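Local structure of phosphoserine phosphatase RsbX (Bacillus subtilis, 3W42) at residues A67-D70 with V71-I75; K94-F97 with E98-Q101; G170-V173 with E174-S177. The protein dephosphorylates the stressosome protein RsbS as a manganese-binding PPM-type serine phosphatase, and so holds down sigma-B activity in the general stress response. All coordinates share one frame; numbering follows the deposited sequence. Where two conformers were deposited one is given.

Interaction 1: A67-D70 with V71-I75; sequences ASED and VESII
Ile74 packs back against the chain that leads into its own helix, and this is the close-packed part of the contact, its side chain lying on two backbone carbonyl oxygens and on Glu69 CB. Its CG1 lies 3.4 Å from Asp70 O and 3.9 Å from Glu69 CB, while CD1 reaches on past Glu69 O toward the CA of Ala67. Beneath, Ile74 and Ala67 rest on Ile39 of strand 37-45, and Val71 turns into the sheet against Ile92, Thr103 and Cys105. Asp70 is the N-cap of helix 71-81. With chi1 at 63°, its CG stands between the backbone N and the carbonyl carbon, which folds the carboxylate over the first turn, where OD2 accepts from Ser73 N at 3.0 Å, the donor lying well above the carboxylate plane. The first full turn closes with Ile74 N to Asp70 O, also 3.0 Å. Toward solvent the packing gives way to polar links. A water joins Asp70 OD2, 2.9 Å away, to Glu72 N. Separately, Ser73 OG, in the conformer described, donates to Glu69 OE1 over 2.6 Å, again from above the carboxylate plane, and Glu69 OE2 forms a salt bridge with Arg77 one turn further along the helix.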
ATOM      1  N   ALA A  67     -12.629  -1.769   8.060  1.00  8.35           N
ATOM      2  CA  ALA A  67     -12.429  -2.224   6.681  1.00  8.49           C
ATOM      3  C   ALA A  67     -13.709  -2.093   5.847  1.00  8.16           C
ATOM      4  O   ALA A  67     -13.629  -1.979   4.633  1.00 10.11           O
ATOM      5  CB  ALA A  67     -11.975  -3.610   6.673  1.00  9.38           C
ATOM      6  N   SER A  68     -14.883  -2.277   6.467  1.00  9.02           N
ATOM      7  CA  SER A  68     -16.126  -2.211   5.667  0.70  9.43           C
ATOM      8  C   SER A  68     -16.496  -0.811   5.244  1.00  8.64           C
ATOM      9  O   SER A  68     -17.340  -0.662   4.336  1.00 10.34           O
ATOM     10  CB  SER A  68     -17.328  -2.817   6.455  0.70 11.42           C
ATOM     11  OG  SER A  68     -17.693  -1.992   7.530  0.70 12.93           O
ATOM     12  N   GLU A  69     -15.903   0.205   5.840  1.00  8.02           N
ATOM     13  CA  GLU A  69     -16.213   1.595   5.441  1.00  7.54           C
ATOM     14  C   GLU A  69     -15.579   1.951   4.120  1.00  7.69           C
ATOM     15  O   GLU A  69     -14.630   1.303   3.658  1.00  8.60           O
ATOM     16  CB  GLU A  69     -15.771   2.570   6.562  1.00  8.00           C
ATOM     17  CG  GLU A  69     -16.548   2.314   7.868  1.00  7.59           C
ATOM     18  CD  GLU A  69     -16.285   3.337   8.973  1.00  8.07           C
ATOM     19  OE1 GLU A  69     -15.439   4.253   8.790  1.00  9.22           O
ATOM     20  OE2 GLU A  69     -16.986   3.212  10.007  1.00  8.86           O
ATOM     21  N   ASP A  70     -16.024   3.031   3.526  1.00  8.03           N
ATOM     22  CA  ASP A  70     -15.357   3.531   2.301  1.00  8.65           C
ATOM     23  C   ASP A  70     -13.974   4.062   2.627  1.00  7.08           C
ATOM     24  O   ASP A  70     -13.664   4.482   3.729  1.00  7.57           O
ATOM     25  CB  ASP A  70     -16.190   4.505   1.615  1.00 12.02           C
ATOM     26  CG  ASP A  70     -16.395   5.624   2.398  1.00 15.42           C
ATOM     27  OD1 ASP A  70     -17.193   5.587   3.340  1.00 21.23           O
ATOM     28  OD2 ASP A  70     -15.687   6.598   2.266  1.00 19.17           O
ATOM     29  N   VAL A  71     -13.102   4.032   1.610  1.00  7.37           N
ATOM     30  CA  VAL A  71     -11.703   4.433   1.828  1.00  7.05           C
ATOM     31  C   VAL A  71     -11.517   5.807   2.433  1.00  6.88           C
ATOM     32  O   VAL A  71     -10.680   6.023   3.273  1.00  7.10           O
ATOM     33  CB  VAL A  71     -10.802   4.225   0.601  1.00  7.73           C
ATOM     34  CG1 VAL A  71     -10.641   2.730   0.258  1.00  8.74           C
ATOM     35  CG2 VAL A  71     -11.337   5.001  -0.634  1.00  8.50           C
ATOM     36  N   GLU A  72     -12.347   6.765   2.017  1.00  7.78           N
ATOM     37  CA  GLU A  72     -12.238   8.101   2.520  1.00  8.29           C
ATOM     38  C   GLU A  72     -12.670   8.171   3.985  1.00  8.13           C
ATOM     39  O   GLU A  72     -12.111   8.951   4.768  1.00  9.02           O
ATOM     40  CB  GLU A  72     -13.035   9.119   1.661  1.00 10.65           C
ATOM     41  CG  GLU A  72     -12.736  10.470   1.894  1.00 17.70           C
ATOM     42  CD  GLU A  72     -13.179  11.418   0.721  1.00 18.60           C
ATOM     43  OE1 GLU A  72     -13.075  11.076  -0.561  1.00 21.79           O
ATOM     44  OE2 GLU A  72     -13.576  12.512   1.177  1.00 25.14           O
ATOM     45  N   SER A  73     -13.678   7.397   4.365  1.00  7.17           N
ATOM     46  CA  SER A  73     -14.018   7.304   5.776  0.60  7.17           C
ATOM     47  C   SER A  73     -12.906   6.729   6.631  1.00  6.29           C
ATOM     48  O   SER A  73     -12.600   7.230   7.706  1.00  7.31           O
ATOM     49  CB  SER A  73     -15.238   6.446   5.943  0.60  7.98           C
ATOM     50  OG  SER A  73     -15.618   6.369   7.320  0.60 10.53           O
ATOM     51  N   ILE A  74     -12.299   5.677   6.116  1.00  6.56           N
ATOM     52  CA  ILE A  74     -11.229   5.020   6.847  1.00  6.63           C
ATOM     53  C   ILE A  74     -10.049   6.005   7.009  1.00  6.31           C
ATOM     54  O   ILE A  74      -9.477   6.174   8.096  1.00  7.61           O
ATOM     55  CB  ILE A  74     -10.741   3.723   6.178  1.00  6.93           C
ATOM     56  CG1 ILE A  74     -11.906   2.729   6.065  1.00  7.87           C
ATOM     57  CG2 ILE A  74      -9.561   3.155   6.977  1.00  9.50           C
ATOM     58  CD1 ILE A  74     -11.550   1.484   5.269  1.00  9.22           C
ATOM     59  N   ILE A  75      -9.663   6.691   5.908  1.00  6.69           N
ATOM     60  CA  ILE A  75      -8.507   7.566   5.983  1.00  7.18           C
ATOM     61  C   ILE A  75      -8.742   8.728   6.923  1.00  7.02           C
ATOM     62  O   ILE A  75      -7.804   9.183   7.570  1.00  7.82           O
ATOM     63  CB  ILE A  75      -8.033   7.981   4.576  1.00  7.09           C
ATOM     64  CG1 ILE A  75      -6.510   8.298   4.667  1.00  7.47           C
ATOM     65  CG2 ILE A  75      -8.823   9.099   4.034  1.00  8.98           C
ATOM     66  CD1 ILE A  75      -5.885   8.521   3.234  1.00  8.55           C
TER
HETATM   67  O   HOH W   1     -14.309   6.946  -0.292  1.00 13.80           O

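Interaction 2: K94-F97 with E98-Q101; sequences KINF and EQRQ
Asn96 carries its CG anti to the backbone N (chi1 -179°), and a chi2 of -77° then turns OD1 toward the loop, where it accepts from Gln99 N at 3.0 Å. The amide hydrogen arrives in the carbonyl plane, and the bond is nearly straight. The CG of Gln99 lies against the same oxygen at 3.5 Å, and the two side-chain amides are turned about halfway between parallel and perpendicular. Behind this side-chain bond, the backbones of Asn96 and Gln101 form an antiparallel hydrogen-bonded pair: Asn96 N to Gln101 O is 2.8 Å and Gln101 N to Asn96 O is 3.1 Å. The hairpin joins strands 88-96 and 101-107 of the five-stranded sheet, one half of the PPM-type sandwich, and ends in a G1 beta bulge in which Arg100 and Gln101 both face Asn96. Arg100 takes the positive phi of that position, 45°, without being a glycine. Its N donates to Phe97 O at 3.0 Å from well above the carbonyl plane, closing the tight turn, while its CG lies 3.5 Å from that same oxygen. From there its extended chain leads out to a salt bridge with the C-terminal carboxylate of Ser199. On the buried side, the Phe97 ring meets His9 with the planes nearly parallel.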
ATOM      1  N   LYS A  94      -9.282  -0.589  -1.569  1.00  4.58           N
ATOM      2  CA  LYS A  94     -10.324  -1.608  -1.463  0.53  4.92           C
ATOM      3  C   LYS A  94     -10.646  -2.120  -2.850  1.00  4.59           C
ATOM      4  O   LYS A  94     -10.644  -1.362  -3.823  1.00  5.44           O
ATOM      5  CB  LYS A  94     -11.574  -1.060  -0.780  0.53  5.44           C
ATOM      6  CG  LYS A  94     -11.451  -0.920   0.750  0.53  6.61           C
ATOM      7  CD  LYS A  94     -12.616  -0.179   1.406  0.53  8.29           C
ATOM      8  CE  LYS A  94     -13.965  -0.872   1.199  0.53  7.50           C
ATOM      9  NZ  LYS A  94     -14.169  -2.022   2.048  0.53 12.80           N
ATOM     10  N   ILE A  95     -10.938  -3.407  -2.943  1.00  5.01           N
ATOM     11  CA  ILE A  95     -11.279  -4.065  -4.201  1.00  5.06           C
ATOM     12  C   ILE A  95     -12.518  -4.893  -4.004  1.00  5.64           C
ATOM     13  O   ILE A  95     -12.607  -5.681  -3.082  1.00  6.68           O
ATOM     14  CB  ILE A  95     -10.140  -4.909  -4.767  1.00  6.22           C
ATOM     15  CG1 ILE A  95      -8.831  -4.143  -4.813  1.00  7.89           C
ATOM     16  CG2 ILE A  95     -10.596  -5.492  -6.090  1.00  9.01           C
ATOM     17  CD1 ILE A  95      -7.605  -4.938  -5.322  1.00 10.15           C
ATOM     18  N   ASN A  96     -13.496  -4.745  -4.912  1.00  6.42           N
ATOM     19  CA  ASN A  96     -14.637  -5.643  -4.989  1.00  6.79           C
ATOM     20  C   ASN A  96     -14.436  -6.554  -6.225  1.00  6.94           C
ATOM     21  O   ASN A  96     -14.357  -6.059  -7.352  1.00  6.91           O
ATOM     22  CB  ASN A  96     -15.961  -4.832  -5.118  1.00  8.23           C
ATOM     23  CG  ASN A  96     -17.099  -5.795  -5.167  1.00 10.33           C
ATOM     24  OD1 ASN A  96     -17.362  -6.428  -6.181  1.00 10.09           O
ATOM     25  ND2 ASN A  96     -17.786  -5.992  -3.990  1.00 13.68           N
ATOM     26  N   PHE A  97     -14.299  -7.833  -5.976  1.00  6.33           N
ATOM     27  CA  PHE A  97     -13.910  -8.741  -7.043  1.00  6.52           C
ATOM     28  C   PHE A  97     -15.032  -8.971  -8.062  1.00  7.76           C
ATOM     29  O   PHE A  97     -14.742  -9.000  -9.264  1.00  8.19           O
ATOM     30  CB  PHE A  97     -13.429 -10.092  -6.537  1.00  6.95           C
ATOM     31  CG  PHE A  97     -12.282  -9.980  -5.553  1.00  6.14           C
ATOM     32  CD1 PHE A  97     -11.164  -9.240  -5.889  1.00  6.81           C
ATOM     33  CD2 PHE A  97     -12.290 -10.620  -4.318  1.00  6.80           C
ATOM     34  CE1 PHE A  97     -10.069  -9.193  -4.998  1.00  6.79           C
ATOM     35  CE2 PHE A  97     -11.252 -10.533  -3.488  1.00  7.68           C
ATOM     36  CZ  PHE A  97     -10.137  -9.857  -3.814  1.00  7.28           C
ATOM     37  N   GLU A  98     -16.283  -9.155  -7.622  1.00  8.14           N
ATOM     38  CA  GLU A  98     -17.386  -9.401  -8.549  1.00  9.44           C
ATOM     39  C   GLU A  98     -17.527  -8.263  -9.575  1.00  9.67           C
ATOM     40  O   GLU A  98     -17.819  -8.532 -10.770  1.00 10.75           O
ATOM     41  CB  GLU A  98     -18.662  -9.627  -7.756  1.00 11.59           C
ATOM     42  CG  GLU A  98     -19.874 -10.105  -8.646  1.00 18.48           C
ATOM     43  CD  GLU A  98     -20.736  -9.000  -9.166  1.00 23.54           C
ATOM     44  OE1 GLU A  98     -20.780  -7.881  -8.539  1.00 30.76           O
ATOM     45  OE2 GLU A  98     -21.454  -9.311 -10.162  1.00 30.07           O
ATOM     46  N   GLN A  99     -17.377  -7.014  -9.106  1.00  8.44           N
ATOM     47  CA  GLN A  99     -17.510  -5.871  -9.943  1.00  8.49           C
ATOM     48  C   GLN A  99     -16.205  -5.557 -10.646  1.00  7.68           C
ATOM     49  O   GLN A  99     -16.156  -4.640 -11.496  1.00  9.14           O
ATOM     50  CB  GLN A  99     -17.939  -4.672  -9.149  1.00 10.99           C
ATOM     51  CG  GLN A  99     -19.289  -4.788  -8.563  1.00 14.90           C
ATOM     52  CD  GLN A  99     -19.804  -3.483  -7.912  1.00 26.17           C
ATOM     53  OE1 GLN A  99     -19.217  -2.353  -7.982  1.00 32.22           O
ATOM     54  NE2 GLN A  99     -20.939  -3.625  -7.300  1.00 33.21           N
ATOM     55  N   ARG A 100     -15.080  -6.179 -10.275  1.00  6.92           N
ATOM     56  CA  ARG A 100     -13.715  -5.751 -10.668  1.00  6.86           C
ATOM     57  C   ARG A 100     -13.600  -4.252 -10.511  1.00  6.22           C
ATOM     58  O   ARG A 100     -13.165  -3.551 -11.417  1.00  7.89           O
ATOM     59  CB  ARG A 100     -13.277  -6.247 -12.043  1.00  7.05           C
ATOM     60  CG  ARG A 100     -13.115  -7.754 -12.104  1.00  7.06           C
ATOM     61  CD  ARG A 100     -12.291  -8.175 -13.311  1.00  6.34           C
ATOM     62  NE  ARG A 100     -11.987  -9.596 -13.388  1.00  6.43           N
ATOM     63  CZ  ARG A 100     -12.771 -10.514 -13.915  1.00  6.71           C
ATOM     64  NH1 ARG A 100     -13.946 -10.145 -14.475  1.00  7.71           N
ATOM     65  NH2 ARG A 100     -12.425 -11.761 -13.919  1.00  7.18           N
ATOM     66  N   GLN A 101     -13.921  -3.756  -9.327  1.00  6.46           N
ATOM     67  CA  GLN A 101     -13.865  -2.323  -9.055  1.00  6.34           C
ATOM     68  C   GLN A 101     -12.884  -2.091  -7.893  1.00  6.30           C
ATOM     69  O   GLN A 101     -12.918  -2.804  -6.902  1.00 10.12           O
ATOM     70  CB  GLN A 101     -15.216  -1.779  -8.701  1.00  9.32           C
ATOM     71  CG  GLN A 101     -15.217  -0.218  -8.665  1.00 10.72           C
ATOM     72  CD  GLN A 101     -16.593   0.374  -8.503  1.00 14.63           C
ATOM     73  OE1 GLN A 101     -17.148   0.980  -9.475  1.00 18.84           O
ATOM     74  NE2 GLN A 101     -17.141   0.277  -7.301  1.00 17.85           N
TER

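Interaction 3: G170-V173 with E174-S177; sequences GQSV and EEIS
Hydrogen bonds centre on Ser172 OG, which joins the start of helix 173-179 to the side chain of Glu175. As the N-cap oxygen it accepts from Glu175 N at 3.1 Å, and as a donor it reaches Glu175 OE1 at 2.7 Å, on the anti side, somewhat out of the carboxylate plane. A chi1 of 68° sets this hydroxyl between its own backbone N and carbonyl carbon, facing the first turn. The helical bonds begin beside it: Ile176 N to Ser172 O is 3.0 Å, with Ser177 N to Val173 O following at 2.9 Å. A water extends the polar network outward, donating to Glu175 OE2 over 3.2 Å.

Van der Waals contacts lie on other sides of the same turn. Ile176 CG1 sits 3.3 Å from Ser172 O and 3.8 Å from the CA of Gly170, the first residue beyond helix 163-169. Val173 and Ile176 press on Leu195 of strand 191-198, with Val173 also on Leu13, so the helix covers the six-stranded sheet. Glu175 OE1 passes 3.5 Å from Gln171 CB.

Since the hydroxyl hydrogen points to Glu175 OE1, an oxygen lone pair can probably face Glu175 N, and the carboxylate's negative charge near the helix N-terminus probably interacts favourably with the helix dipole.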
ATOM      1  N   GLY A 170       6.377  -9.430 -15.050  1.00  9.16           N
ATOM      2  CA  GLY A 170       6.133 -10.532 -14.133  1.00  8.68           C
ATOM      3  C   GLY A 170       4.867 -11.306 -14.387  1.00  8.79           C
ATOM      4  O   GLY A 170       3.842 -10.695 -14.727  1.00 12.21           O
ATOM      5  N   GLN A 171       4.940 -12.597 -14.184  1.00  8.95           N
ATOM      6  CA  GLN A 171       3.796 -13.445 -14.357  1.00  8.96           C
ATOM      7  C   GLN A 171       3.095 -13.838 -13.113  1.00  8.13           C
ATOM      8  O   GLN A 171       2.090 -14.526 -13.156  1.00  9.40           O
ATOM      9  CB  GLN A 171       4.159 -14.740 -15.142  1.00 10.18           C
ATOM     10  CG  GLN A 171       4.650 -14.543 -16.528  1.00 12.02           C
ATOM     11  CD  GLN A 171       4.789 -15.901 -17.242  1.00 13.40           C
ATOM     12  OE1 GLN A 171       3.765 -16.412 -17.757  1.00 19.33           O
ATOM     13  NE2 GLN A 171       5.952 -16.440 -17.267  1.00 16.77           N
ATOM     14  N   SER A 172       3.676 -13.453 -11.951  1.00  7.55           N
ATOM     15  CA  SER A 172       3.118 -13.787 -10.655  1.00  7.26           C
ATOM     16  C   SER A 172       3.666 -12.757  -9.669  1.00  6.58           C
ATOM     17  O   SER A 172       4.703 -12.128  -9.927  1.00  6.82           O
ATOM     18  CB  SER A 172       3.563 -15.191 -10.273  1.00  7.81           C
ATOM     19  OG  SER A 172       4.944 -15.231 -10.013  1.00  8.96           O
ATOM     20  N   VAL A 173       3.080 -12.690  -8.488  1.00  6.29           N
ATOM     21  CA  VAL A 173       3.583 -11.789  -7.492  1.00  5.82           C
ATOM     22  C   VAL A 173       4.987 -12.235  -6.994  1.00  6.46           C
ATOM     23  O   VAL A 173       5.820 -11.404  -6.682  1.00  6.63           O
ATOM     24  CB  VAL A 173       2.633 -11.512  -6.351  1.00  6.31           C
ATOM     25  CG1 VAL A 173       1.383 -10.768  -6.871  1.00  6.74           C
ATOM     26  CG2 VAL A 173       2.207 -12.757  -5.571  1.00  7.03           C
ATOM     27  N   GLU A 174       5.241 -13.545  -6.905  1.00  6.81           N
ATOM     28  CA  GLU A 174       6.568 -13.999  -6.520  1.00  8.21           C
ATOM     29  C   GLU A 174       7.601 -13.520  -7.515  1.00  7.81           C
ATOM     30  O   GLU A 174       8.699 -13.080  -7.165  1.00  8.10           O
ATOM     31  CB  GLU A 174       6.619 -15.526  -6.406  1.00 10.39           C
ATOM     32  CG  GLU A 174       7.966 -16.116  -6.141  1.00 16.39           C
ATOM     33  CD  GLU A 174       7.870 -17.609  -5.865  1.00 23.55           C
ATOM     34  OE1 GLU A 174       7.045 -18.033  -5.009  1.00 29.59           O
ATOM     35  OE2 GLU A 174       8.530 -18.401  -6.520  1.00 32.23           O
ATOM     36  N   GLU A 175       7.302 -13.681  -8.786  1.00  7.56           N
ATOM     37  CA  GLU A 175       8.207 -13.203  -9.854  1.00  7.75           C
ATOM     38  C   GLU A 175       8.430 -11.730  -9.795  1.00  7.47           C
ATOM     39  O   GLU A 175       9.565 -11.257  -9.950  1.00  8.11           O
ATOM     40  CB  GLU A 175       7.799 -13.641 -11.249  1.00  9.52           C
ATOM     41  CG  GLU A 175       7.997 -15.123 -11.468  1.00 12.87           C
ATOM     42  CD  GLU A 175       7.327 -15.758 -12.591  1.00 18.26           C
ATOM     43  OE1 GLU A 175       6.068 -15.803 -12.453  1.00 19.74           O
ATOM     44  OE2 GLU A 175       7.925 -16.517 -13.332  1.00 19.37           O
ATOM     45  N   ILE A 176       7.396 -10.924  -9.578  1.00  7.24           N
ATOM     46  CA  ILE A 176       7.570  -9.491  -9.506  1.00  6.01           C
ATOM     47  C   ILE A 176       8.432  -9.161  -8.275  1.00  6.30           C
ATOM     48  O   ILE A 176       9.301  -8.292  -8.357  1.00  6.51           O
ATOM     49  CB  ILE A 176       6.202  -8.757  -9.443  1.00  6.94           C
ATOM     50  CG1 ILE A 176       5.368  -8.990 -10.740  1.00  8.08           C
ATOM     51  CG2 ILE A 176       6.456  -7.238  -9.321  1.00  7.71           C
ATOM     52  CD1 ILE A 176       3.894  -8.689 -10.626  1.00  9.13           C
ATOM     53  N   SER A 177       8.159  -9.793  -7.158  1.00  6.19           N
ATOM     54  CA  SER A 177       8.973  -9.536  -5.970  1.00  6.51           C
ATOM     55  C   SER A 177      10.465  -9.839  -6.241  1.00  6.33           C
ATOM     56  O   SER A 177      11.367  -9.058  -5.945  1.00  7.13           O
ATOM     57  CB  SER A 177       8.449 -10.353  -4.810  1.00  6.49           C
ATOM     58  OG  SER A 177       9.171 -10.040  -3.623  1.00  8.77           O
TER
HETATM   59  O   HOH W   2       7.936 -15.284 -16.231  1.00 29.35           O

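How the interactions relate
Interactions 1 and 2 touch although their centres are 15 Å apart. The link is Lys94, whose NZ, in the conformer described, lies 2.6 Å from Ala67 O, probably as a hydrogen bond, and whose CD packs 3.7 Å from Val71 CG1; the loop before helix 71-81, and Val71 at its start, lie against strand 88-96, the next element of the chain. Interaction 3 stands apart, on the helical layer over the other sheet: its nearest atoms are about 19 Å from interaction 1, on the opposite side of the chain's centre, and about 11 Å from interaction 2. Both sheets of the alpha-beta beta-alpha sandwich are therefore represented. None of the three includes the manganese ligands Asp44, Asp156 and Asp189.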